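Local coordinates for protein alpha-1,2-mannosyltransferase (Ktr4), putative (Neosartorya fumigata, PDB 7BOP) that belongs to the GT-A clan of glycosyltransferases, as a putative member of the Ktr family, and binds guanosine-5'-diphosphate and a manganese ion, at residues S17-I23 with E29-P41. Numbering follows the deposited sequence.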
# COMPACT_ATOMS: atom_id res chain seq x y z
N SER A 17 0.64 -14.38 22.32
CA SER A 17 1.32 -13.08 22.64
C SER A 17 0.87 -11.98 21.68
O SER A 17 0.43 -10.91 22.11
CB SER A 17 2.84 -13.25 22.60
OG SER A 17 3.48 -12.13 23.17
N HIS A 18 0.97 -12.27 20.37
CA HIS A 18 0.46 -11.39 19.30
C HIS A 18 -1.07 -11.46 19.09
O HIS A 18 -1.58 -10.97 18.06
CB HIS A 18 1.19 -11.69 17.96
CG HIS A 18 0.85 -13.03 17.37
ND1 HIS A 18 -0.33 -13.28 16.68
CD2 HIS A 18 1.54 -14.20 17.35
CE1 HIS A 18 -0.35 -14.54 16.28
NE2 HIS A 18 0.78 -15.12 16.67
N GLY A 19 -1.81 -12.06 20.03
CA GLY A 19 -3.26 -12.19 19.93
C GLY A 19 -4.01 -10.91 20.24
O GLY A 19 -3.41 -9.89 20.60
N PRO A 20 -5.35 -10.95 20.08
CA PRO A 20 -6.19 -9.79 20.34
C PRO A 20 -6.41 -9.51 21.83
O PRO A 20 -6.49 -10.45 22.63
CB PRO A 20 -7.52 -10.17 19.68
CG PRO A 20 -7.56 -11.66 19.75
CD PRO A 20 -6.13 -12.10 19.58
N SER A 21 -6.48 -8.23 22.18
CA SER A 21 -6.88 -7.77 23.51
C SER A 21 -8.35 -7.37 23.46
O SER A 21 -8.76 -6.65 22.54
CB SER A 21 -6.04 -6.55 23.94
OG SER A 21 -6.44 -6.06 25.21
N PHE A 22 -9.13 -7.84 24.44
CA PHE A 22 -10.54 -7.47 24.61
C PHE A 22 -10.75 -6.77 25.96
O PHE A 22 -10.12 -7.15 26.96
CB PHE A 22 -11.44 -8.71 24.51
CG PHE A 22 -11.44 -9.36 23.15
CD1 PHE A 22 -12.32 -8.93 22.16
CD2 PHE A 22 -10.58 -10.42 22.87
CE1 PHE A 22 -12.32 -9.53 20.90
CE2 PHE A 22 -10.58 -11.02 21.61
CZ PHE A 22 -11.45 -10.57 20.63
N ILE A 23 -11.63 -5.75 25.99
CA ILE A 23 -11.96 -5.01 27.23
C ILE A 23 -13.47 -4.97 27.47
O ILE A 23 -14.08 -5.98 27.81
CB ILE A 23 -11.40 -3.56 27.22
CG1 ILE A 23 -12.03 -2.70 26.11
CG2 ILE A 23 -9.88 -3.59 27.08
CD1 ILE A 23 -11.62 -1.24 26.17
N GLU A 29 -15.44 -6.35 23.39
CA GLU A 29 -14.89 -5.22 22.64
C GLU A 29 -13.41 -5.44 22.32
O GLU A 29 -12.57 -5.38 23.21
CB GLU A 29 -15.02 -3.92 23.45
CG GLU A 29 -16.41 -3.60 23.99
CD GLU A 29 -16.43 -2.28 24.75
OE1 GLU A 29 -16.77 -2.28 25.96
OE2 GLU A 29 -16.10 -1.23 24.15
N TYR A 30 -13.10 -5.68 21.04
CA TYR A 30 -11.71 -5.75 20.58
C TYR A 30 -11.02 -4.41 20.80
O TYR A 30 -11.60 -3.36 20.51
CB TYR A 30 -11.65 -6.14 19.09
CG TYR A 30 -10.26 -6.06 18.47
CD1 TYR A 30 -9.23 -6.87 18.93
CD2 TYR A 30 -9.99 -5.16 17.44
CE1 TYR A 30 -7.96 -6.79 18.38
CE2 TYR A 30 -8.73 -5.07 16.88
CZ TYR A 30 -7.72 -5.89 17.34
OH TYR A 30 -6.46 -5.79 16.79
N ASN A 31 -9.79 -4.44 21.30
CA ASN A 31 -9.07 -3.23 21.71
C ASN A 31 -7.60 -3.18 21.22
O ASN A 31 -6.76 -2.53 21.84
CB ASN A 31 -9.12 -3.11 23.24
CG ASN A 31 -8.78 -1.72 23.74
OD1 ASN A 31 -9.02 -0.72 23.06
ND2 ASN A 31 -8.21 -1.64 24.94
N GLY A 32 -7.32 -3.83 20.10
CA GLY A 32 -5.97 -3.85 19.54
C GLY A 32 -5.14 -5.04 19.99
O GLY A 32 -5.67 -6.01 20.55
N MET A 33 -3.83 -4.96 19.76
CA MET A 33 -2.96 -6.09 20.07
C MET A 33 -2.60 -6.14 21.55
O MET A 33 -2.45 -5.09 22.17
CB MET A 33 -1.69 -6.05 19.23
CG MET A 33 -1.13 -7.43 19.05
SD MET A 33 0.07 -7.55 17.75
CE MET A 33 -0.76 -7.04 16.28
N LYS A 34 -2.50 -7.35 22.09
CA LYS A 34 -2.11 -7.57 23.49
C LYS A 34 -0.64 -7.24 23.68
O LYS A 34 -0.29 -6.39 24.50
CB LYS A 34 -2.34 -9.03 23.93
CG LYS A 34 -3.75 -9.35 24.41
CD LYS A 34 -4.01 -10.85 24.49
CE LYS A 34 -3.14 -11.57 25.51
NZ LYS A 34 -3.25 -13.04 25.37
N ARG A 35 0.22 -7.94 22.94
CA ARG A 35 1.66 -7.70 22.98
C ARG A 35 2.17 -7.55 21.56
O ARG A 35 2.16 -8.50 20.78
CB ARG A 35 2.42 -8.79 23.73
CG ARG A 35 3.76 -8.26 24.23
CD ARG A 35 4.73 -9.33 24.69
NE ARG A 35 6.06 -8.76 24.89
CZ ARG A 35 6.95 -8.50 23.92
NH1 ARG A 35 8.14 -7.98 24.24
NH2 ARG A 35 6.68 -8.76 22.64
N ASP A 36 2.62 -6.35 21.25
CA ASP A 36 3.04 -6.03 19.89
C ASP A 36 4.42 -6.65 19.65
O ASP A 36 5.35 -6.37 20.42
CB ASP A 36 3.05 -4.51 19.74
CG ASP A 36 3.05 -4.05 18.29
OD1 ASP A 36 3.70 -4.68 17.43
OD2 ASP A 36 2.40 -3.03 18.00
N PRO A 37 4.58 -7.49 18.59
CA PRO A 37 5.90 -8.02 18.23
C PRO A 37 6.97 -6.95 17.95
O PRO A 37 8.16 -7.24 18.04
CB PRO A 37 5.64 -8.82 16.94
CG PRO A 37 4.19 -9.06 16.91
CD PRO A 37 3.53 -7.96 17.67
N LEU A 38 6.54 -5.74 17.61
CA LEU A 38 7.46 -4.63 17.43
C LEU A 38 8.26 -4.26 18.69
O LEU A 38 9.29 -3.60 18.57
CB LEU A 38 6.71 -3.40 16.92
CG LEU A 38 6.18 -3.48 15.49
CD1 LEU A 38 5.19 -2.35 15.24
CD2 LEU A 38 7.29 -3.44 14.45
N LEU A 39 7.76 -4.64 19.86
CA LEU A 39 8.51 -4.51 21.11
C LEU A 39 9.74 -5.43 21.18
O LEU A 39 10.70 -5.10 21.87
CB LEU A 39 7.59 -4.77 22.33
CG LEU A 39 6.40 -3.83 22.55
CD1 LEU A 39 5.65 -4.21 23.83
CD2 LEU A 39 6.85 -2.39 22.62
N ASP A 40 9.71 -6.56 20.50
CA ASP A 40 10.88 -7.47 20.47
C ASP A 40 12.03 -6.80 19.74
O ASP A 40 11.79 -6.00 18.84
CB ASP A 40 10.57 -8.79 19.77
CG ASP A 40 9.44 -9.58 20.45
OD1 ASP A 40 9.26 -9.42 21.67
OD2 ASP A 40 8.73 -10.33 19.75
N PRO A 41 13.28 -7.12 20.12
CA PRO A 41 14.45 -6.60 19.39
C PRO A 41 14.28 -6.91 17.90
O PRO A 41 14.07 -8.06 17.53
CB PRO A 41 15.64 -7.35 20.02
CG PRO A 41 15.16 -7.77 21.36
CD PRO A 41 13.69 -8.03 21.22
O HOH W 1 4.14 -10.58 20.67
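F22 and Y30 touch as an antiparallel, non-hydrogen-bonded pair in a two-stranded surface hairpin; P20 with M33 is the second such pair, and the one residue between P20 and F22 faces two between Y30 and M33, which defines a beta bulge. At the bulge, S21 bonds to both residues opposite it, N31 and G32: its N donates to G32 O (2.9 Å, N-H...O 166°), while its O accepts from N31 N (2.7 Å) at a more bent 148°. The pairing continues through I23 N to E29 O at one end and K34 N to G19 O at the other; the link, 24-28, is not modelled. Y30 is the buried aromatic of this hairpin. Its CB meets F22 CE1 at 3.9 Å, the two side chains crossing at about a right angle. With CG anti to the backbone N (chi1 172°), the ring lies alongside the strand in the direction of M33, away from the link, which brings CD1 to 3.6 Å from S21 O. CE1 then meets P20 CB at 3.6 Å, an approach to the ring edge, and OH hydrogen-bonds D374 O, near helix 376-382, where P377 also touches Y30. G32, where the backbone turns a corner, has its N 3.4 Å above the plane of the Y30 ring, over its centre.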